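Local coordinates for hypothetical protein Llacc01001955 (Lactococcus lactis, PDB 1ZUJ), which is a Dps protein that binds DNA and, as a dodecamer of the ferritin superfamily, probably protects the cell against oxidative stress, at residues I37-I42 with E91-H96; E76-E81 with F141-A146; R130-A135 with L145-L150. One frame throughout, in Å; residues are numbered along the deposited sequence.

Contact 1. Residues I37-I42 with E91-H96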
loop_
_atom_site.group_PDB
_atom_site.type_symbol
_atom_site.label_atom_id
_atom_site.label_comp_id
_atom_site.label_asym_id
_atom_site.label_seq_id
_atom_site.Cartn_x
_atom_site.Cartn_y
_atom_site.Cartn_z
ATOM N N ILE A 37 29.897 14.450 -9.498
ATOM C CA ILE A 37 28.812 13.842 -8.722
ATOM C C ILE A 37 29.317 13.130 -7.465
ATOM O O ILE A 37 28.562 12.967 -6.501
ATOM C CB ILE A 37 28.028 12.855 -9.623
ATOM C CG1 ILE A 37 27.131 13.636 -10.586
ATOM C CG2 ILE A 37 27.210 11.863 -8.798
ATOM C CD1 ILE A 37 26.835 12.898 -11.865
ATOM N N PHE A 38 30.577 12.689 -7.484
ATOM C CA PHE A 38 31.192 12.143 -6.285
ATOM C C PHE A 38 31.612 13.246 -5.343
ATOM O O PHE A 38 31.332 13.198 -4.155
ATOM C CB PHE A 38 32.419 11.292 -6.586
ATOM C CG PHE A 38 33.066 10.753 -5.339
ATOM C CD1 PHE A 38 33.977 11.519 -4.613
ATOM C CD2 PHE A 38 32.709 9.513 -4.848
ATOM C CE1 PHE A 38 34.544 11.029 -3.446
ATOM C CE2 PHE A 38 33.276 9.022 -3.691
ATOM C CZ PHE A 38 34.197 9.775 -2.989
ATOM N N TYR A 39 32.349 14.208 -5.856
ATOM C CA TYR A 39 32.751 15.326 -5.021
ATOM C C TYR A 39 31.494 15.987 -4.438
ATOM O O TYR A 39 31.473 16.355 -3.259
ATOM C CB TYR A 39 33.625 16.343 -5.804
ATOM C CG TYR A 39 35.146 16.276 -5.525
ATOM C CD1 TYR A 39 35.820 17.347 -4.911
ATOM C CD2 TYR A 39 35.909 15.153 -5.897
ATOM C CE1 TYR A 39 37.205 17.292 -4.660
ATOM C CE2 TYR A 39 37.296 15.097 -5.653
ATOM C CZ TYR A 39 37.929 16.169 -5.036
ATOM O OH TYR A 39 39.282 16.117 -4.800
ATOM N N GLU A 40 30.440 16.070 -5.261
ATOM C CA GLU A 40 29.229 16.872 -4.986
ATOM C C GLU A 40 28.433 16.372 -3.804
ATOM O O GLU A 40 28.076 17.141 -2.919
ATOM C CB GLU A 40 28.297 16.884 -6.199
ATOM C CG GLU A 40 28.298 18.185 -6.963
ATOM C CD GLU A 40 27.871 19.359 -6.117
ATOM O OE1 GLU A 40 28.000 20.486 -6.606
ATOM O OE2 GLU A 40 27.412 19.162 -4.972
ATOM N N LYS A 41 28.143 15.077 -3.818
ATOM C CA LYS A 41 27.543 14.405 -2.681
ATOM C C LYS A 41 28.152 14.911 -1.374
ATOM O O LYS A 41 27.434 15.283 -0.456
ATOM C CB LYS A 41 27.750 12.904 -2.807
ATOM C CG LYS A 41 27.291 12.108 -1.610
ATOM C CD LYS A 41 26.783 10.729 -2.058
ATOM C CE LYS A 41 26.567 9.762 -0.880
ATOM N NZ LYS A 41 27.771 9.635 0.000
ATOM N N ILE A 42 29.479 14.963 -1.312
ATOM C CA ILE A 42 30.169 15.274 -0.059
ATOM C C ILE A 42 29.820 16.674 0.442
ATOM O O ILE A 42 29.503 16.839 1.601
ATOM C CB ILE A 42 31.723 15.088 -0.151
ATOM C CG1 ILE A 42 32.153 13.992 -1.154
ATOM C CG2 ILE A 42 32.293 14.748 1.243
ATOM C CD1 ILE A 42 31.506 12.609 -0.947
ATOM N N GLU A 91 41.161 7.909 -8.755
ATOM C CA GLU A 91 40.508 8.224 -10.024
ATOM C C GLU A 91 39.702 9.530 -9.937
ATOM O O GLU A 91 39.678 10.319 -10.887
ATOM C CB GLU A 91 39.584 7.082 -10.435
ATOM C CG GLU A 91 40.241 5.714 -10.470
ATOM C CD GLU A 91 39.669 4.837 -11.556
ATOM O OE1 GLU A 91 39.667 5.277 -12.724
ATOM O OE2 GLU A 91 39.211 3.718 -11.238
ATOM N N PHE A 92 39.052 9.745 -8.788
ATOM C CA PHE A 92 38.183 10.914 -8.566
ATOM C C PHE A 92 38.936 12.226 -8.348
ATOM O O PHE A 92 38.469 13.274 -8.777
ATOM C CB PHE A 92 37.223 10.704 -7.371
ATOM C CG PHE A 92 36.271 9.537 -7.520
ATOM C CD1 PHE A 92 35.689 8.980 -6.393
ATOM C CD2 PHE A 92 35.955 8.993 -8.764
ATOM C CE1 PHE A 92 34.817 7.906 -6.497
ATOM C CE2 PHE A 92 35.083 7.907 -8.862
ATOM C CZ PHE A 92 34.510 7.375 -7.734
ATOM N N VAL A 93 40.089 12.163 -7.686
ATOM C CA VAL A 93 40.808 13.374 -7.273
ATOM C C VAL A 93 41.556 14.027 -8.464
ATOM O O VAL A 93 41.766 15.259 -8.496
ATOM C CB VAL A 93 41.790 13.105 -6.085
ATOM C CG1 VAL A 93 41.823 14.305 -5.137
ATOM C CG2 VAL A 93 41.412 11.851 -5.300
ATOM N N SER A 94 41.946 13.198 -9.435
ATOM C CA SER A 94 42.565 13.688 -10.668
ATOM C C SER A 94 41.536 14.338 -11.605
ATOM O O SER A 94 41.817 15.390 -12.186
ATOM C CB SER A 94 43.326 12.570 -11.408
ATOM O OG SER A 94 42.689 11.309 -11.287
ATOM N N ASN A 95 40.351 13.731 -11.729
ATOM C CA ASN A 95 39.360 14.141 -12.739
ATOM C C ASN A 95 38.220 15.046 -12.246
ATOM O O ASN A 95 37.411 15.511 -13.050
ATOM C CB ASN A 95 38.764 12.907 -13.413
ATOM C CG ASN A 95 39.790 11.841 -13.672
ATOM O OD1 ASN A 95 39.490 10.653 -13.624
ATOM N ND2 ASN A 95 41.019 12.258 -13.940
ATOM N N HIS A 96 38.161 15.299 -10.939
ATOM C CA HIS A 96 37.224 16.279 -10.375
ATOM C C HIS A 96 37.635 17.653 -10.901
ATOM O O HIS A 96 38.821 17.957 -10.945
ATOM C CB HIS A 96 37.239 16.250 -8.832
ATOM C CG HIS A 96 38.234 17.186 -8.215
ATOM N ND1 HIS A 96 39.596 17.041 -8.377
ATOM C CD2 HIS A 96 38.061 18.296 -7.461
ATOM C CE1 HIS A 96 40.217 18.020 -7.742
ATOM N NE2 HIS A 96 39.308 18.793 -7.175
#

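Contact 2. Residues E76-E81 with F141-A146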
loop_
_atom_site.group_PDB
_atom_site.type_symbol
_atom_site.label_atom_id
_atom_site.label_comp_id
_atom_site.label_asym_id
_atom_site.label_seq_id
_atom_site.Cartn_x
_atom_site.Cartn_y
_atom_site.Cartn_z
ATOM N N GLU A 76 26.084 2.373 -14.897
ATOM C CA GLU A 76 25.543 1.105 -15.416
ATOM C C GLU A 76 25.307 1.133 -16.925
ATOM O O GLU A 76 25.148 0.084 -17.538
ATOM C CB GLU A 76 24.250 0.695 -14.691
ATOM C CG GLU A 76 24.479 0.074 -13.320
ATOM C CD GLU A 76 23.683 -1.206 -13.094
ATOM O OE1 GLU A 76 24.285 -2.307 -13.089
ATOM O OE2 GLU A 76 22.454 -1.110 -12.875
ATOM N N GLN A 77 25.287 2.321 -17.514
ATOM C CA GLN A 77 25.105 2.476 -18.957
ATOM C C GLN A 77 26.437 2.580 -19.705
ATOM O O GLN A 77 26.461 2.513 -20.939
ATOM C CB GLN A 77 24.281 3.735 -19.234
ATOM C CG GLN A 77 23.115 3.570 -20.214
ATOM C CD GLN A 77 21.777 3.707 -19.532
ATOM O OE1 GLN A 77 20.840 2.982 -19.863
ATOM N NE2 GLN A 77 21.682 4.628 -18.572
ATOM N N LEU A 78 27.514 2.824 -18.949
ATOM C CA LEU A 78 28.897 2.653 -19.418
ATOM C C LEU A 78 29.322 1.180 -19.288
ATOM O O LEU A 78 29.448 0.504 -20.304
ATOM C CB LEU A 78 29.865 3.567 -18.656
ATOM C CG LEU A 78 30.080 5.017 -19.116
ATOM C CD1 LEU A 78 29.237 5.422 -20.316
ATOM C CD2 LEU A 78 29.838 5.991 -17.971
ATOM N N LEU A 79 29.534 0.671 -18.071
ATOM C CA LEU A 79 29.760 -0.771 -17.895
ATOM C C LEU A 79 29.015 -1.549 -18.983
ATOM O O LEU A 79 29.558 -2.491 -19.570
ATOM C CB LEU A 79 29.338 -1.273 -16.492
ATOM C CG LEU A 79 28.212 -2.333 -16.324
ATOM C CD1 LEU A 79 28.585 -3.751 -16.789
ATOM C CD2 LEU A 79 27.749 -2.395 -14.866
ATOM N N ASP A 80 27.773 -1.152 -19.249
ATOM C CA ASP A 80 26.961 -1.812 -20.270
ATOM C C ASP A 80 27.506 -1.595 -21.691
ATOM O O ASP A 80 27.628 -2.550 -22.444
ATOM C CB ASP A 80 25.489 -1.366 -20.164
ATOM C CG ASP A 80 24.622 -2.338 -19.337
ATOM O OD1 ASP A 80 25.121 -2.952 -18.354
ATOM O OD2 ASP A 80 23.415 -2.529 -19.606
ATOM N N GLU A 81 27.820 -0.350 -22.048
ATOM C CA GLU A 81 28.460 -0.024 -23.340
ATOM C C GLU A 81 29.996 -0.237 -23.312
ATOM O O GLU A 81 30.757 0.673 -23.677
ATOM C CB GLU A 81 28.143 1.435 -23.740
ATOM C CG GLU A 81 26.776 1.637 -24.398
ATOM C CD GLU A 81 26.840 1.792 -25.914
ATOM O OE1 GLU A 81 27.930 2.075 -26.443
ATOM O OE2 GLU A 81 25.796 1.629 -26.587
ATOM N N PHE A 141 23.447 4.814 -27.967
ATOM C CA PHE A 141 22.059 5.281 -28.045
ATOM C C PHE A 141 21.371 5.416 -26.685
ATOM O O PHE A 141 20.876 6.494 -26.342
ATOM C CB PHE A 141 21.236 4.374 -28.969
ATOM C CG PHE A 141 21.588 4.497 -30.440
ATOM C CD1 PHE A 141 21.627 3.363 -31.245
ATOM C CD2 PHE A 141 21.858 5.738 -31.025
ATOM C CE1 PHE A 141 21.942 3.452 -32.599
ATOM C CE2 PHE A 141 22.176 5.836 -32.390
ATOM C CZ PHE A 141 22.217 4.691 -33.176
ATOM N N SER A 142 21.338 4.327 -25.920
ATOM C CA SER A 142 20.710 4.332 -24.597
ATOM C C SER A 142 21.252 5.464 -23.725
ATOM O O SER A 142 20.495 6.194 -23.094
ATOM C CB SER A 142 20.926 2.987 -23.896
ATOM O OG SER A 142 20.710 3.087 -22.497
ATOM N N LEU A 143 22.574 5.604 -23.717
ATOM C CA LEU A 143 23.258 6.558 -22.852
ATOM C C LEU A 143 22.884 7.989 -23.151
ATOM O O LEU A 143 22.953 8.815 -22.265
ATOM C CB LEU A 143 24.777 6.400 -22.977
ATOM C CG LEU A 143 25.664 7.246 -22.052
ATOM C CD1 LEU A 143 25.728 6.684 -20.632
ATOM C CD2 LEU A 143 27.085 7.394 -22.647
ATOM N N GLU A 144 22.510 8.307 -24.386
ATOM C CA GLU A 144 22.143 9.687 -24.679
ATOM C C GLU A 144 21.011 10.091 -23.756
ATOM O O GLU A 144 21.140 11.057 -23.014
ATOM C CB GLU A 144 21.750 9.918 -26.138
ATOM C CG GLU A 144 22.077 11.339 -26.585
ATOM C CD GLU A 144 21.176 11.885 -27.689
ATOM O OE1 GLU A 144 21.212 13.113 -27.914
ATOM O OE2 GLU A 144 20.440 11.113 -28.343
ATOM N N LEU A 145 19.931 9.321 -23.779
ATOM C CA LEU A 145 18.771 9.578 -22.929
ATOM C C LEU A 145 19.120 9.882 -21.470
ATOM O O LEU A 145 18.675 10.893 -20.928
ATOM C CB LEU A 145 17.801 8.390 -22.982
ATOM C CG LEU A 145 16.628 8.509 -23.964
ATOM C CD1 LEU A 145 17.042 9.205 -25.281
ATOM C CD2 LEU A 145 15.977 7.112 -24.228
ATOM N N ALA A 146 19.907 9.017 -20.841
ATOM C CA ALA A 146 20.268 9.192 -19.422
ATOM C C ALA A 146 21.116 10.450 -19.121
ATOM O O ALA A 146 20.982 11.053 -18.059
ATOM C CB ALA A 146 20.984 7.949 -18.899
#

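Contact 3. Residues R130-A135 with L145-L150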
loop_
_atom_site.group_PDB
_atom_site.type_symbol
_atom_site.label_atom_id
_atom_site.label_comp_id
_atom_site.label_asym_id
_atom_site.label_seq_id
_atom_site.Cartn_x
_atom_site.Cartn_y
_atom_site.Cartn_z
ATOM N N ARG A 130 28.601 18.671 -22.928
ATOM C CA ARG A 130 29.526 17.957 -23.794
ATOM C C ARG A 130 29.305 16.439 -23.724
ATOM O O ARG A 130 29.376 15.793 -24.749
ATOM C CB ARG A 130 30.975 18.339 -23.457
ATOM C CG ARG A 130 31.269 19.845 -23.663
ATOM C CD ARG A 130 32.641 20.172 -24.301
ATOM N NE ARG A 130 33.204 21.456 -23.847
ATOM C CZ ARG A 130 33.656 21.717 -22.608
ATOM N NH1 ARG A 130 34.149 22.920 -22.331
ATOM N NH2 ARG A 130 33.621 20.798 -21.643
ATOM N N ALA A 131 29.006 15.886 -22.544
ATOM C CA ALA A 131 28.861 14.429 -22.348
ATOM C C ALA A 131 28.524 13.641 -23.630
ATOM O O ALA A 131 28.984 12.510 -23.760
ATOM C CB ALA A 131 27.928 14.104 -21.221
ATOM N N ILE A 132 27.691 14.118 -24.556
ATOM C CA ILE A 132 26.218 14.066 -24.595
ATOM C C ILE A 132 26.085 14.209 -26.123
ATOM O O ILE A 132 25.432 13.402 -26.781
ATOM C CB ILE A 132 25.395 15.162 -23.807
ATOM C CG1 ILE A 132 23.890 14.783 -23.771
ATOM C CG2 ILE A 132 25.615 16.579 -24.359
ATOM C CD1 ILE A 132 22.881 15.879 -24.195
ATOM N N LYS A 133 26.769 15.237 -26.648
ATOM C CA LYS A 133 27.163 15.366 -28.050
ATOM C C LYS A 133 28.212 14.324 -28.403
ATOM O O LYS A 133 28.213 13.790 -29.513
ATOM C CB LYS A 133 27.741 16.757 -28.326
ATOM C CG LYS A 133 26.721 17.754 -28.859
ATOM C CD LYS A 133 27.378 19.077 -29.237
ATOM C CE LYS A 133 27.894 19.842 -28.008
ATOM N NZ LYS A 133 27.233 21.181 -27.836
ATOM N N LEU A 134 29.119 14.052 -27.472
ATOM C CA LEU A 134 30.042 12.944 -27.637
ATOM C C LEU A 134 29.270 11.634 -27.756
ATOM O O LEU A 134 29.556 10.839 -28.640
ATOM C CB LEU A 134 31.054 12.883 -26.493
ATOM C CG LEU A 134 31.918 14.141 -26.293
ATOM C CD1 LEU A 134 33.041 13.854 -25.306
ATOM C CD2 LEU A 134 32.474 14.700 -27.612
ATOM N N ALA A 135 28.280 11.429 -26.886
ATOM C CA ALA A 135 27.382 10.267 -26.986
ATOM C C ALA A 135 26.481 10.322 -28.233
ATOM O O ALA A 135 26.048 9.284 -28.741
ATOM C CB ALA A 135 26.535 10.145 -25.731
ATOM N N LEU A 145 19.931 9.321 -23.779
ATOM C CA LEU A 145 18.771 9.578 -22.929
ATOM C C LEU A 145 19.120 9.882 -21.470
ATOM O O LEU A 145 18.675 10.893 -20.928
ATOM C CB LEU A 145 17.801 8.390 -22.982
ATOM C CG LEU A 145 16.628 8.509 -23.964
ATOM C CD1 LEU A 145 17.042 9.205 -25.281
ATOM C CD2 LEU A 145 15.977 7.112 -24.228
ATOM N N ALA A 146 19.907 9.017 -20.841
ATOM C CA ALA A 146 20.268 9.192 -19.422
ATOM C C ALA A 146 21.116 10.450 -19.121
ATOM O O ALA A 146 20.982 11.053 -18.059
ATOM C CB ALA A 146 20.984 7.949 -18.899
ATOM N N ILE A 147 21.992 10.826 -20.050
ATOM C CA ILE A 147 22.810 12.016 -19.898
ATOM C C ILE A 147 21.920 13.256 -20.034
ATOM O O ILE A 147 22.067 14.211 -19.274
ATOM C CB ILE A 147 23.952 12.031 -20.956
ATOM C CG1 ILE A 147 24.882 10.827 -20.794
ATOM C CG2 ILE A 147 24.808 13.299 -20.856
ATOM C CD1 ILE A 147 25.713 10.562 -22.058
ATOM N N ARG A 148 21.006 13.233 -21.008
ATOM C CA ARG A 148 20.111 14.366 -21.264
ATOM C C ARG A 148 19.335 14.723 -20.005
ATOM O O ARG A 148 19.196 15.907 -19.662
ATOM C CB ARG A 148 19.098 14.063 -22.388
ATOM C CG ARG A 148 19.690 13.564 -23.700
ATOM C CD ARG A 148 18.798 13.741 -24.931
ATOM N NE ARG A 148 18.888 15.080 -25.529
ATOM C CZ ARG A 148 18.690 15.366 -26.828
ATOM N NH1 ARG A 148 18.392 14.413 -27.716
ATOM N NH2 ARG A 148 18.790 16.622 -27.245
ATOM N N LYS A 149 18.822 13.688 -19.335
ATOM C CA LYS A 149 17.970 13.860 -18.169
ATOM C C LYS A 149 18.778 14.515 -17.066
ATOM O O LYS A 149 18.411 15.559 -16.567
ATOM C CB LYS A 149 17.380 12.515 -17.715
ATOM C CG LYS A 149 16.252 11.968 -18.647
ATOM C CD LYS A 149 15.654 10.592 -18.185
ATOM C CE LYS A 149 14.190 10.355 -18.686
ATOM N NZ LYS A 149 14.054 9.728 -20.069
ATOM N N LEU A 150 19.914 13.929 -16.731
ATOM C CA LEU A 150 20.796 14.490 -15.708
ATOM C C LEU A 150 21.149 15.960 -15.921
ATOM O O LEU A 150 21.438 16.659 -14.970
ATOM C CB LEU A 150 22.088 13.682 -15.626
ATOM C CG LEU A 150 22.844 13.868 -14.314
ATOM C CD1 LEU A 150 23.438 12.568 -13.902
ATOM C CD2 LEU A 150 23.951 14.858 -14.452
#

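Contact 1. Residues I37-I42 with E91-H96
Tyr39 and His96 meet across the junction between helix 26-50 and the short helix 89-95, which lies in the long connection between helices 54-80 and 110-131. Such a short helix, here set nearly at right angles to the adjoining part of helix 26-50, is a hallmark of the Dps version of the ferritin four-helix fold. The two rings form an offset stack, with centroids 3.9 Å apart and planes tilted by 15°. Followed outward from CB, the tyrosine first meets the CB of the histidine: Tyr39 CG lies 3.9 Å from His96 CB. Its CD2 and CE2 run on beneath the same methylene, which sits over the phenol face as a CH-pi donor, His96 CB being 3.6 Å from the Tyr39 ring centroid. Further out, Tyr39 CZ comes under the imidazole, 3.4 Å from His96 CG. The hydroxyl at the tip reaches past the stack to the CG1 methyl of Val93. Tyr39 also packs on Leu89, and Phe38 on Ile42, of a neighbouring subunit. One residue earlier in the chain, Phe38 meets Phe92 obliquely, with centroids 4.3 Å apart and planes at 38°. CG of Phe38 stands anti to the backbone N (chi1 179°), which carries the ring across until Phe92 lies over one face; Ile42 CD1 of the same chain lies over the opposite face. Phe38 CB in turn sits over the face of Phe92, 4.2 Å from its ring centroid. The backbone carbonyl of Phe92 takes the amide of His96 and the hydroxyl of Ser35. The imidazole is held in its stacked position by a bent hydrogen bond of 2.8 Å from His96 ND1 to Val93 O, in which the donor stands above the carbonyl plane.

Contact 2. Residues E76-E81 with F141-A146
This is an antiparallel helix-helix contact, mixed polar and apolar, in which Gln77 and Leu78 near the end of helix 54-80 meet Ser142, Leu143 and Ala146 at the beginning of helix 141-165. The two short helical segments run at 168° to each other with axes 9.8 Å apart, as expected of paired helices in the ferritin-type four-helix bundle. Gln77 spans the gap: its CB meets Leu143, its CG, CD and OE1 lie nearest Ser142 OG, and its NE2 meets Ala146. Gln77 CB is 3.6 Å from Leu143 CD1. The chain then bends at chi2, bringing the amide alongside the opposing helix. There the nitrogen meets a methyl group, with Gln77 NE2 3.4 Å from Ala146 CB. The amide oxygen faces a hydroxyl: Gln77 OE1 and Ser142 OG are 2.6 Å apart, but the angle is too poor for the pair to count as a hydrogen bond. Ser142 presents that hydroxyl with OG anti to the backbone N (chi1 162°). On the inner side Leu78 reaches in with its tip, and its CD1 lies 3.7 Å from Leu143 CD2; CD1 of Leu143 is equally near, so the leucine fork receives one methyl between its two. Beyond the last turn, Glu81 leans over the start of the second helix. Its carboxylate is a loose neighbour, with Glu81 OE2 4.2 Å from Phe141 N, and the side chain also packs on Lys140. Helix 26-50 closes the inner side of this helix pair, where Leu30 packs on both Leu78 and Leu143 and Leu34 on Leu78. On the outer side Phe141 lies against Ile132 and Leu145 against Lys149, both of a neighbouring subunit.

Contact 3. Residues R130-A135 with L145-L150
The guanidinium of Arg148 is the flat side-chain group of this contact, and Ile132 approaches it obliquely with its CD1 methyl, neither over a face nor at an edge. The same methyl rests on the aliphatic part of the arginine, Ile132 CD1 lying 4.0 Å from Arg148 CG, where the two side chains cross at about a right angle. Beyond CG the chain bends at chi3 and the guanidinium runs on past this methyl to its carboxylates. NH1 forms a salt bridge with Glu144 of its own chain and NH2 one with Glu144 of a neighbouring subunit, whose Phe141 packs on both Ile132 and Arg148; two carboxylates would be expected to keep this buried guanidinium charged. The rest of the contact is apolar and centres on Ile147. Its CG2, anti to the backbone N, is directed at the side chains of Ala131 and Ile132 and nestles between them: Ile147 CG2 is 3.4 Å from Ile132 CG1 and 3.5 Å from Ile132 CB, while the CB of Ala131 borders it on another side. Here the last two helices of the ferritin-like bundle pack together, where helix 110-131 gives way to helix 133-137, with Ile132 between them in the model, before the chain turns back into helix 141-165. The two isoleucine side chains slide past each other in opposite directions. Farther along segment 130-135, the extended second branch brings Ile147 CD1 to 3.8 Å from Ala135 CB, one turn beyond Ala131. With an alanine at Ile147, CG1, CG2 and CD1 are gone, which would probably open a gap between Ala131, Ile132 and Ala135 and leave the Ile132 side chain freer to turn. Leu30 and Ile128 also press against Ile147.

In the fold
Contact 3 is fully buried and almost wholly apolar, whereas contacts 1 and 2 are only partly buried. Contacts 2 and 3 are neighbours, their centres about 9 Å apart; they share Leu145 and Ala146 and use different sides of helix 141-165, one facing helix 54-80 and the other the end of helix 110-131. Contact 1 stands apart, centred about 20 Å from contact 2 and about 19 Å from contact 3, and joins a short connecting helix to helix 26-50 through aromatic rings. It touches contact 3, where Ile37 CD1 lies 4.0 Å from Leu150 CD1. Stacked rings give way to one glutamine beside serine, alanine and leucine in contact 2 and to aliphatic packing in contact 3.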